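PDB 1OXX: glucose import ATP-binding protein GlcV, which binds and hydrolyses ATP to power glucose uptake as the energy-coupling subunit of the GlcSTUV ABC transporter. Local coordinates for residues A[236-239]-A[243-246]; A[259-264]-A[338-343]; A[263-268]-A[272-277]; A[314-317]-A[322-325]. The protein carries 1 engineered substitution. All blocks are in the same frame, centred on the assembly; numbering follows the deposited sequence.

Contact 1 (A[236-239]-A[243-246]); sequences QVAS and EINE
Ser-239 meets Ile-244 where helix 235-241 gives way to an extended chain that becomes strand 245-252; the backbones come nearest at the CA atoms of Ser-239 and Glu-243, 5.7 Å apart. The helical segment 236-239 and the extended 243-246 share no direct hydrogen bond, so side chains and one water join them. Ile-244 carries most of the apolar contact and divides it between its two branches. Its CG2 methyl lies 3.8 Å from Ser-239 CA, against the flank of the helix, while CG1, set anti to the backbone N (chi1 -167°), carries the other arm across to Ala-238. That arm ends with CD1 3.9 Å from Ala-238 CB. Glu-246, two residues on, reaches back toward the helix with its chain extended beyond CG, placing OE2 3.7 Å from Ser-239 CB. A water bridges the polar side: it donates to Glu-246 OE2 at 2.7 Å and is hydrogen-bonded to Ser-239 OG at 2.8 Å, linking carboxylate and hydroxyl indirectly. Arg-277 NH1 adds a tie to the turn, since it takes both Ala-238 O and Glu-243 O as acceptors. Elsewhere on the helix, Val-237 packs on strands 210-215 and 218-223, and Gln-236 touches Pro-39 next to the probable ATP-binding loop. Asn-245, by contrast, bonds to Phe-325 and Ile-276 among the C-terminal strands. The arrangement is a helix-turn-strand connection, consistent with the linker by which the chain passes from the ABC-ATPase domain to the C-terminal beta domain.

Contact 2 (A[259-264]-A[338-343]); sequences GSLRFP and VLVYVR
Beside Leu-261, which packs on Val-340, the hydroxyl OG of Ser-260 is held by two backbone groups, the carbonyl O of Lys-298 and the amide N of Leu-318. These bonds tie the residue before strand 261-263 to strand 294-307 and to the chain just past Pro-317; between segments 259-264 and 338-343 themselves the contact is wholly apolar. The backbones stay well apart, with the CA atoms of Leu-261 and Val-340 8.0 Å from each other, and the side chains span the gap. Leu-261 uses one branch: CD1 continues its chain anti to CA (chi2 -175°), leaving CD2 to turn off and settle 4.0 Å from Val-340 CB. The same methyl is equally near Val-340 CG2, so it rests on the branch point of the valine, and the two side chains cross at about a right angle. Such contacts between facing strands are those of a beta-barrel or sandwich interior, consistent with the OB-like fold to which this C-terminal domain is related. Farther along, Phe-263 and Val-342 repeat the perpendicular crossing. The ring approaches with its CE2 corner, 4.1 Å from Val-342 CG1, and the methyl meets it obliquely. Val-340 also packs on Leu-283, Val-296 and Ile-315, while Leu-261 also leans on Pro-317.

Contact 3 (A[263-268]-A[272-277]); sequences FPVSVS and AIIGIR
Two torsions of Ile-274 divide its work: chi1 of -69° sets CG2 anti to the backbone N, aimed at the ring of Phe-263, and chi2 of -73° bends CD1 away to meet Val-265. The CG2 methyl stands over the centre of the ring, 4.0 Å from its centroid and 8° off its normal, a nearly axial CH-pi contact. CD1 lies 4.0 Å from Phe-263 CB and meets Val-265 CG2 tip to tip at 3.7 Å. Pro-264, the centre of an inverse gamma turn closed by a weak bond from Val-265 N to Phe-263 O, swings the chain round between these two partners. Beyond it, segment 263-268 runs as an extended loop over a five-stranded antiparallel sheet to which strand 271-276 belongs, with Val-265 and Val-267 directed toward that strand and Ser-266 away. With an alanine in place of Ile-274, one face of the Phe-263 ring would probably lose the methyl over it and Val-265 the tip it meets. Closer to the turn between the segments, Val-267 CG2 packs 3.7 Å from Ala-272 CB; Val-251 and Val-349 of flanking strands touch both residues.

Contact 4 (A[314-317]-A[322-325]); sequences TITP and EEIF
Ile-315 and Ile-324 form an antiparallel hydrogen-bonded pair in which each backbone both gives and receives. Ile-315 N donates to Ile-324 O at 2.7 Å, nearly straight at 172°, and Ile-324 N returns a bond of 3.0 Å to Ile-315 O. Each carbonyl also takes a CA-H...O contact, Ile-324 O from Thr-314 CA and Ile-315 O from Glu-323 CA. The pairing fails at the next place toward the turn: Glu-322 O is buried without a hydrogen-bond partner because Pro-317, lying opposite, has no N-H to offer. Carbon atoms crowd it instead: Pro-317 CD lies 3.0 Å away, and Thr-316 CA makes a CA-H...O contact at 3.3 Å. At the other end Phe-325, the non-hydrogen-bonded partner of Thr-314, turns its N outward to Asn-245 OD1. One oxygen of each carboxylate finds its partner beyond the hairpin, Glu-322 OE2 in the amide of Glu-248 and Glu-323 OE2 in a salt bridge to Lys-302. Glu-323 gets there with its chain extended, its CG 4.1 Å from Thr-316 CG2 and its CB 4.0 Å from Thr-314 CG2. An alanine at Glu-323 is likely to leave Lys-302 without this countercharge and both threonine methyls less covered. On the face opposite Thr-314 and Phe-325, Ile-315 and Ile-324 run alongside each other in the same direction, with CG1 of Ile-315 3.9 Å from Ile-324 CB. The chemistry implies a beta hairpin held by reciprocal backbone bonds, with an apolar isoleucine face and a mixed one; at its proline end Glu-322 O meets C-H groups and no N-H.

Contacts 2 and 3 are the buried, purely apolar ones. They share Phe-263, which meets Val-342 in contact 2 and Ile-274 in contact 3, and Val-342 packs on Ile-276, so the two form one continuous core. Contact 4, partly buried, is the pairing of neighbouring strands through backbone bonds; its Ile-324 and Pro-317 touch Leu-261 of contact 2 and so extend that core into the hairpin. Contact 1, also partly buried, lies toward the ATPase domain and relies on a bridging water. Polar side-chain bonds join contact 1 to contacts 3 and 4, whereas contact 2 meets contacts 3 and 4 through packing.

Contact 1 (A[236-239]-A[243-246])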
loop_
_atom_site.group_PDB
_atom_site.type_symbol
_atom_site.label_atom_id
_atom_site.label_comp_id
_atom_site.label_asym_id
_atom_site.label_seq_id
_atom_site.Cartn_x
_atom_site.Cartn_y
_atom_site.Cartn_z
ATOM N N GLN A 236 6.013 -6.850 -12.053
ATOM C CA GLN A 236 6.254 -5.718 -11.159
ATOM C C GLN A 236 5.046 -5.452 -10.267
ATOM O O GLN A 236 5.186 -5.245 -9.066
ATOM C CB GLN A 236 6.643 -4.444 -11.899
ATOM C CG GLN A 236 7.023 -3.349 -10.915
ATOM C CD GLN A 236 7.909 -2.270 -11.496
ATOM O OE1 GLN A 236 8.600 -1.567 -10.751
ATOM N NE2 GLN A 236 7.888 -2.125 -12.814
ATOM N N VAL A 237 3.848 -5.444 -10.828
ATOM C CA VAL A 237 2.683 -5.291 -9.972
ATOM C C VAL A 237 2.574 -6.472 -8.997
ATOM O O VAL A 237 2.256 -6.311 -7.820
ATOM C CB VAL A 237 1.391 -5.174 -10.788
ATOM C CG1 VAL A 237 0.176 -5.292 -9.895
ATOM C CG2 VAL A 237 1.375 -3.863 -11.549
ATOM N N ALA A 238 2.836 -7.673 -9.498
ATOM C CA ALA A 238 2.751 -8.858 -8.658
ATOM C C ALA A 238 3.584 -8.712 -7.401
ATOM O O ALA A 238 3.147 -9.100 -6.322
ATOM C CB ALA A 238 3.204 -10.074 -9.422
ATOM N N SER A 239 4.793 -8.178 -7.547
ATOM C CA SER A 239 5.707 -8.024 -6.417
ATOM C C SER A 239 5.378 -6.831 -5.527
ATOM O O SER A 239 5.675 -6.835 -4.341
ATOM C CB SER A 239 7.142 -7.925 -6.922
ATOM O OG SER A 239 7.402 -6.681 -7.528
ATOM N N GLU A 243 4.791 -10.703 -1.639
ATOM C CA GLU A 243 5.964 -11.504 -1.955
ATOM C C GLU A 243 5.698 -12.440 -3.107
ATOM O O GLU A 243 4.625 -13.045 -3.216
ATOM C CB GLU A 243 6.403 -12.336 -0.744
ATOM C CG GLU A 243 6.878 -11.500 0.422
ATOM C CD GLU A 243 7.716 -12.291 1.406
ATOM O OE1 GLU A 243 7.380 -13.464 1.653
ATOM O OE2 GLU A 243 8.706 -11.729 1.927
ATOM N N ILE A 244 6.692 -12.556 -3.972
ATOM C CA ILE A 244 6.600 -13.475 -5.090
ATOM C C ILE A 244 7.988 -13.865 -5.583
ATOM O O ILE A 244 8.930 -13.067 -5.528
ATOM C CB ILE A 244 5.766 -12.861 -6.252
ATOM C CG1 ILE A 244 5.401 -13.942 -7.266
ATOM C CG2 ILE A 244 6.518 -11.721 -6.909
ATOM C CD1 ILE A 244 4.249 -13.572 -8.192
ATOM N N ASN A 245 8.107 -15.118 -6.021
ATOM C CA ASN A 245 9.278 -15.603 -6.710
ATOM C C ASN A 245 9.161 -15.287 -8.195
ATOM O O ASN A 245 8.139 -15.581 -8.820
ATOM C CB ASN A 245 9.382 -17.116 -6.541
ATOM C CG ASN A 245 9.601 -17.518 -5.109
ATOM O OD1 ASN A 245 10.692 -17.329 -4.574
ATOM N ND2 ASN A 245 8.574 -18.090 -4.477
ATOM N N GLU A 246 10.212 -14.705 -8.752
ATOM C CA GLU A 246 10.273 -14.376 -10.177
ATOM C C GLU A 246 11.360 -15.216 -10.821
ATOM O O GLU A 246 12.528 -15.147 -10.407
ATOM C CB GLU A 246 10.606 -12.895 -10.364
ATOM C CG GLU A 246 9.725 -11.941 -9.584
ATOM C CD GLU A 246 10.143 -10.489 -9.721
ATOM O OE1 GLU A 246 10.890 -10.142 -10.677
ATOM O OE2 GLU A 246 9.705 -9.687 -8.866
HETATM O O HOH W 1 9.326 -7.085 -9.474
#

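Contact 2 (A[259-264]-A[338-343])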
loop_
_atom_site.group_PDB
_atom_site.type_symbol
_atom_site.label_atom_id
_atom_site.label_comp_id
_atom_site.label_asym_id
_atom_site.label_seq_id
_atom_site.Cartn_x
_atom_site.Cartn_y
_atom_site.Cartn_z
ATOM N N GLY A 259 15.947 -25.077 -15.762
ATOM C CA GLY A 259 16.750 -26.152 -15.226
ATOM C C GLY A 259 15.899 -27.396 -15.075
ATOM O O GLY A 259 15.234 -27.836 -16.014
ATOM N N SER A 260 15.903 -27.955 -13.879
ATOM C CA SER A 260 15.146 -29.168 -13.594
ATOM C C SER A 260 13.665 -28.913 -13.264
ATOM O O SER A 260 12.960 -29.826 -12.838
ATOM C CB SER A 260 15.801 -29.902 -12.436
ATOM O OG SER A 260 15.912 -29.053 -11.312
ATOM N N LEU A 261 13.201 -27.679 -13.402
ATOM C CA LEU A 261 11.793 -27.407 -13.226
ATOM C C LEU A 261 11.129 -27.148 -14.567
ATOM O O LEU A 261 11.746 -26.619 -15.503
ATOM C CB LEU A 261 11.589 -26.189 -12.331
ATOM C CG LEU A 261 12.139 -26.266 -10.915
ATOM C CD1 LEU A 261 11.715 -25.008 -10.162
ATOM C CD2 LEU A 261 11.652 -27.500 -10.193
ATOM N N ARG A 262 9.857 -27.524 -14.651
ATOM C CA ARG A 262 9.044 -27.291 -15.830
ATOM C C ARG A 262 7.625 -26.932 -15.395
ATOM O O ARG A 262 6.938 -27.754 -14.774
ATOM C CB ARG A 262 9.033 -28.507 -16.748
ATOM C CG ARG A 262 8.517 -28.187 -18.142
ATOM C CD ARG A 262 8.810 -29.280 -19.151
ATOM N NE ARG A 262 8.204 -30.539 -18.742
ATOM C CZ ARG A 262 8.535 -31.715 -19.229
ATOM N NH1 ARG A 262 9.485 -31.814 -20.154
ATOM N NH2 ARG A 262 7.915 -32.801 -18.792
ATOM N N PHE A 263 7.193 -25.712 -15.727
ATOM C CA PHE A 263 5.877 -25.195 -15.353
ATOM C C PHE A 263 4.936 -25.353 -16.523
ATOM O O PHE A 263 5.271 -24.962 -17.630
ATOM C CB PHE A 263 5.987 -23.716 -14.978
ATOM C CG PHE A 263 6.752 -23.486 -13.723
ATOM C CD1 PHE A 263 8.133 -23.429 -13.744
ATOM C CD2 PHE A 263 6.096 -23.345 -12.515
ATOM C CE1 PHE A 263 8.842 -23.230 -12.565
ATOM C CE2 PHE A 263 6.809 -23.135 -11.343
ATOM C CZ PHE A 263 8.186 -23.090 -11.383
ATOM N N PRO A 264 3.772 -25.949 -16.278
ATOM C CA PRO A 264 2.813 -26.265 -17.352
ATOM C C PRO A 264 1.968 -25.097 -17.826
ATOM O O PRO A 264 0.729 -25.088 -17.751
ATOM C CB PRO A 264 1.944 -27.351 -16.715
ATOM C CG PRO A 264 1.979 -27.053 -15.300
ATOM C CD PRO A 264 3.333 -26.478 -14.978
ATOM N N VAL A 338 15.254 -31.920 -3.255
ATOM C CA VAL A 338 13.836 -31.941 -2.953
ATOM C C VAL A 338 12.999 -31.962 -4.223
ATOM O O VAL A 338 13.459 -31.597 -5.315
ATOM C CB VAL A 338 13.402 -30.674 -2.168
ATOM C CG1 VAL A 338 14.082 -30.619 -0.791
ATOM C CG2 VAL A 338 13.727 -29.421 -2.953
ATOM N N LEU A 339 11.760 -32.386 -4.050
ATOM C CA LEU A 339 10.752 -32.263 -5.085
ATOM C C LEU A 339 10.027 -30.940 -4.859
ATOM O O LEU A 339 9.809 -30.542 -3.719
ATOM C CB LEU A 339 9.756 -33.415 -5.029
ATOM C CG LEU A 339 10.352 -34.806 -5.207
ATOM C CD1 LEU A 339 9.220 -35.820 -5.267
ATOM C CD2 LEU A 339 11.225 -34.852 -6.466
ATOM N N VAL A 340 9.669 -30.270 -5.945
ATOM C CA VAL A 340 9.010 -28.963 -5.909
ATOM C C VAL A 340 7.604 -29.061 -6.466
ATOM O O VAL A 340 7.398 -29.529 -7.585
ATOM C CB VAL A 340 9.799 -27.928 -6.717
ATOM C CG1 VAL A 340 9.158 -26.555 -6.612
ATOM C CG2 VAL A 340 11.244 -27.876 -6.241
ATOM N N TYR A 341 6.638 -28.668 -5.646
ATOM C CA TYR A 341 5.239 -28.676 -6.008
ATOM C C TYR A 341 4.746 -27.240 -5.992
ATOM O O TYR A 341 5.223 -26.409 -5.216
ATOM C CB TYR A 341 4.396 -29.434 -4.979
ATOM C CG TYR A 341 4.523 -30.930 -4.999
ATOM C CD1 TYR A 341 5.536 -31.581 -4.301
ATOM C CD2 TYR A 341 3.597 -31.693 -5.683
ATOM C CE1 TYR A 341 5.625 -32.962 -4.315
ATOM C CE2 TYR A 341 3.688 -33.072 -5.722
ATOM C CZ TYR A 341 4.690 -33.702 -5.022
ATOM O OH TYR A 341 4.767 -35.083 -5.045
ATOM N N VAL A 342 3.780 -26.945 -6.849
ATOM C CA VAL A 342 3.125 -25.645 -6.807
ATOM C C VAL A 342 1.616 -25.799 -6.931
ATOM O O VAL A 342 1.108 -26.864 -7.260
ATOM C CB VAL A 342 3.615 -24.706 -7.937
ATOM C CG1 VAL A 342 5.136 -24.495 -7.890
ATOM C CG2 VAL A 342 3.206 -25.247 -9.317
ATOM N N ARG A 343 0.899 -24.716 -6.648
ATOM C CA ARG A 343 -0.525 -24.642 -6.935
ATOM C C ARG A 343 -0.670 -24.267 -8.407
ATOM O O ARG A 343 -0.341 -23.145 -8.809
ATOM C CB ARG A 343 -1.175 -23.557 -6.091
ATOM C CG ARG A 343 -1.055 -23.794 -4.625
ATOM C CD ARG A 343 -1.890 -24.948 -4.144
ATOM N NE ARG A 343 -2.093 -24.934 -2.698
ATOM C CZ ARG A 343 -2.521 -25.968 -2.015
ATOM N NH1 ARG A 343 -2.797 -27.102 -2.642
ATOM N NH2 ARG A 343 -2.675 -25.888 -0.704
#

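Contact 3 (A[263-268]-A[272-277])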
loop_
_atom_site.group_PDB
_atom_site.type_symbol
_atom_site.label_atom_id
_atom_site.label_comp_id
_atom_site.label_asym_id
_atom_site.label_seq_id
_atom_site.Cartn_x
_atom_site.Cartn_y
_atom_site.Cartn_z
ATOM N N PHE A 263 7.193 -25.712 -15.727
ATOM C CA PHE A 263 5.877 -25.195 -15.353
ATOM C C PHE A 263 4.936 -25.353 -16.523
ATOM O O PHE A 263 5.271 -24.962 -17.630
ATOM C CB PHE A 263 5.987 -23.716 -14.978
ATOM C CG PHE A 263 6.752 -23.486 -13.723
ATOM C CD1 PHE A 263 8.133 -23.429 -13.744
ATOM C CD2 PHE A 263 6.096 -23.345 -12.515
ATOM C CE1 PHE A 263 8.842 -23.230 -12.565
ATOM C CE2 PHE A 263 6.809 -23.135 -11.343
ATOM C CZ PHE A 263 8.186 -23.090 -11.383
ATOM N N PRO A 264 3.772 -25.949 -16.278
ATOM C CA PRO A 264 2.813 -26.265 -17.352
ATOM C C PRO A 264 1.968 -25.097 -17.826
ATOM O O PRO A 264 0.729 -25.088 -17.751
ATOM C CB PRO A 264 1.944 -27.351 -16.715
ATOM C CG PRO A 264 1.979 -27.053 -15.300
ATOM C CD PRO A 264 3.333 -26.478 -14.978
ATOM N N VAL A 265 2.661 -24.092 -18.342
ATOM C CA VAL A 265 2.038 -22.884 -18.867
ATOM C C VAL A 265 2.827 -22.452 -20.087
ATOM O O VAL A 265 3.912 -22.938 -20.327
ATOM C CB VAL A 265 2.006 -21.737 -17.822
ATOM C CG1 VAL A 265 1.084 -22.102 -16.661
ATOM C CG2 VAL A 265 3.410 -21.396 -17.336
ATOM N N SER A 266 2.265 -21.536 -20.862
ATOM C CA SER A 266 2.941 -21.045 -22.049
ATOM C C SER A 266 2.544 -19.596 -22.343
ATOM O O SER A 266 1.570 -19.081 -21.813
ATOM C CB SER A 266 2.588 -21.943 -23.241
ATOM O OG SER A 266 3.313 -21.590 -24.409
ATOM N N VAL A 267 3.365 -18.946 -23.153
ATOM C CA VAL A 267 3.097 -17.622 -23.691
ATOM C C VAL A 267 3.653 -17.666 -25.112
ATOM O O VAL A 267 4.363 -18.605 -25.475
ATOM C CB VAL A 267 3.763 -16.482 -22.890
ATOM C CG1 VAL A 267 3.050 -16.251 -21.569
ATOM C CG2 VAL A 267 5.228 -16.769 -22.677
ATOM N N SER A 268 3.343 -16.636 -25.892
ATOM C CA SER A 268 3.701 -16.570 -27.303
ATOM C C SER A 268 5.172 -16.257 -27.597
ATOM O O SER A 268 5.651 -16.484 -28.713
ATOM C CB SER A 268 2.821 -15.510 -27.964
ATOM O OG SER A 268 1.466 -15.921 -27.980
ATOM N N ALA A 272 9.877 -16.763 -20.991
ATOM C CA ALA A 272 8.794 -16.317 -20.125
ATOM C C ALA A 272 9.272 -16.034 -18.727
ATOM O O ALA A 272 10.251 -16.605 -18.269
ATOM C CB ALA A 272 7.707 -17.370 -20.058
ATOM N N ILE A 273 8.537 -15.153 -18.050
ATOM C CA ILE A 273 8.748 -14.895 -16.647
ATOM C C ILE A 273 7.652 -15.631 -15.893
ATOM O O ILE A 273 6.471 -15.499 -16.219
ATOM C CB ILE A 273 8.673 -13.408 -16.359
ATOM C CG1 ILE A 273 9.781 -12.673 -17.119
ATOM C CG2 ILE A 273 8.765 -13.156 -14.860
ATOM C CD1 ILE A 273 9.654 -11.169 -17.086
ATOM N N ILE A 274 8.053 -16.434 -14.925
ATOM C CA ILE A 274 7.124 -17.149 -14.077
ATOM C C ILE A 274 7.075 -16.420 -12.740
ATOM O O ILE A 274 8.110 -16.066 -12.188
ATOM C CB ILE A 274 7.630 -18.603 -13.856
ATOM C CG1 ILE A 274 7.557 -19.422 -15.142
ATOM C CG2 ILE A 274 6.858 -19.293 -12.733
ATOM C CD1 ILE A 274 6.166 -19.795 -15.518
ATOM N N GLY A 275 5.860 -16.226 -12.231
ATOM C CA GLY A 275 5.635 -15.705 -10.902
ATOM C C GLY A 275 4.935 -16.756 -10.072
ATOM O O GLY A 275 3.881 -17.266 -10.463
ATOM N N ILE A 276 5.530 -17.114 -8.936
ATOM C CA ILE A 276 4.895 -18.068 -8.019
ATOM C C ILE A 276 5.128 -17.585 -6.590
ATOM O O ILE A 276 6.264 -17.404 -6.132
ATOM C CB ILE A 276 5.367 -19.548 -8.272
ATOM C CG1 ILE A 276 4.506 -20.548 -7.482
ATOM C CG2 ILE A 276 6.848 -19.748 -7.989
ATOM C CD1 ILE A 276 3.130 -20.821 -8.104
ATOM N N ARG A 277 4.032 -17.300 -5.899
ATOM C CA ARG A 277 4.141 -16.797 -4.538
ATOM C C ARG A 277 4.590 -17.904 -3.579
ATOM O O ARG A 277 4.315 -19.089 -3.802
ATOM C CB ARG A 277 2.820 -16.176 -4.108
ATOM C CG ARG A 277 2.430 -14.958 -4.917
ATOM C CD ARG A 277 1.348 -14.102 -4.230
ATOM N NE ARG A 277 0.843 -13.088 -5.141
ATOM C CZ ARG A 277 1.456 -11.943 -5.422
ATOM N NH1 ARG A 277 2.591 -11.607 -4.814
ATOM N NH2 ARG A 277 0.901 -11.096 -6.283
#

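Contact 4 (A[314-317]-A[322-325])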
loop_
_atom_site.group_PDB
_atom_site.type_symbol
_atom_site.label_atom_id
_atom_site.label_comp_id
_atom_site.label_asym_id
_atom_site.label_seq_id
_atom_site.Cartn_x
_atom_site.Cartn_y
_atom_site.Cartn_z
ATOM N N THR A 314 15.074 -21.471 0.663
ATOM C CA THR A 314 15.349 -21.069 -0.700
ATOM C C THR A 314 15.971 -22.241 -1.435
ATOM O O THR A 314 16.943 -22.837 -0.946
ATOM C CB THR A 314 16.332 -19.897 -0.733
ATOM O OG1 THR A 314 15.732 -18.732 -0.143
ATOM C CG2 THR A 314 16.634 -19.521 -2.177
ATOM N N ILE A 315 15.395 -22.584 -2.581
ATOM C CA ILE A 315 15.929 -23.632 -3.423
ATOM C C ILE A 315 16.309 -23.034 -4.753
ATOM O O ILE A 315 15.937 -21.904 -5.058
ATOM C CB ILE A 315 14.881 -24.745 -3.660
ATOM C CG1 ILE A 315 13.700 -24.226 -4.465
ATOM C CG2 ILE A 315 14.392 -25.315 -2.354
ATOM C CD1 ILE A 315 13.744 -24.583 -5.908
ATOM N N THR A 316 17.085 -23.785 -5.520
ATOM C CA THR A 316 17.249 -23.501 -6.934
ATOM C C THR A 316 17.002 -24.809 -7.645
ATOM O O THR A 316 17.141 -25.878 -7.058
ATOM C CB THR A 316 18.637 -23.007 -7.352
ATOM O OG1 THR A 316 19.590 -24.053 -7.170
ATOM C CG2 THR A 316 19.107 -21.834 -6.508
ATOM N N PRO A 317 16.617 -24.736 -8.912
ATOM C CA PRO A 317 16.552 -25.954 -9.710
ATOM C C PRO A 317 17.956 -26.464 -9.911
ATOM O O PRO A 317 18.921 -25.707 -9.724
ATOM C CB PRO A 317 15.990 -25.478 -11.053
ATOM C CG PRO A 317 15.400 -24.164 -10.781
ATOM C CD PRO A 317 16.222 -23.548 -9.685
ATOM N N GLU A 322 18.331 -19.694 -10.719
ATOM C CA GLU A 322 17.050 -19.066 -10.371
ATOM C C GLU A 322 16.613 -19.583 -9.020
ATOM O O GLU A 322 16.829 -20.740 -8.698
ATOM C CB GLU A 322 15.984 -19.375 -11.417
ATOM C CG GLU A 322 16.299 -18.858 -12.809
ATOM C CD GLU A 322 16.283 -17.347 -12.896
ATOM O OE1 GLU A 322 17.358 -16.734 -13.065
ATOM O OE2 GLU A 322 15.192 -16.769 -12.798
ATOM N N GLU A 323 15.999 -18.715 -8.232
ATOM C CA GLU A 323 15.605 -19.087 -6.876
ATOM C C GLU A 323 14.104 -19.128 -6.653
ATOM O O GLU A 323 13.330 -18.388 -7.269
ATOM C CB GLU A 323 16.187 -18.095 -5.881
ATOM C CG GLU A 323 17.704 -18.085 -5.816
ATOM C CD GLU A 323 18.252 -16.996 -4.913
ATOM O OE1 GLU A 323 17.472 -16.154 -4.407
ATOM O OE2 GLU A 323 19.484 -16.970 -4.716
ATOM N N ILE A 324 13.710 -20.016 -5.745
ATOM C CA ILE A 324 12.354 -20.080 -5.246
ATOM C C ILE A 324 12.455 -20.222 -3.727
ATOM O O ILE A 324 13.165 -21.105 -3.198
ATOM C CB ILE A 324 11.588 -21.270 -5.798
ATOM C CG1 ILE A 324 11.295 -21.091 -7.283
ATOM C CG2 ILE A 324 10.309 -21.449 -5.032
ATOM C CD1 ILE A 324 10.580 -22.295 -7.858
ATOM N N PHE A 325 11.785 -19.322 -3.019
ATOM C CA PHE A 325 11.664 -19.472 -1.577
ATOM C C PHE A 325 10.231 -19.746 -1.170
ATOM O O PHE A 325 9.256 -19.384 -1.864
ATOM C CB PHE A 325 12.230 -18.277 -0.794
ATOM C CG PHE A 325 11.462 -17.001 -0.966
ATOM C CD1 PHE A 325 10.430 -16.674 -0.114
ATOM C CD2 PHE A 325 11.772 -16.137 -1.996
ATOM C CE1 PHE A 325 9.714 -15.493 -0.299
ATOM C CE2 PHE A 325 11.062 -14.969 -2.182
ATOM C CZ PHE A 325 10.039 -14.649 -1.323
#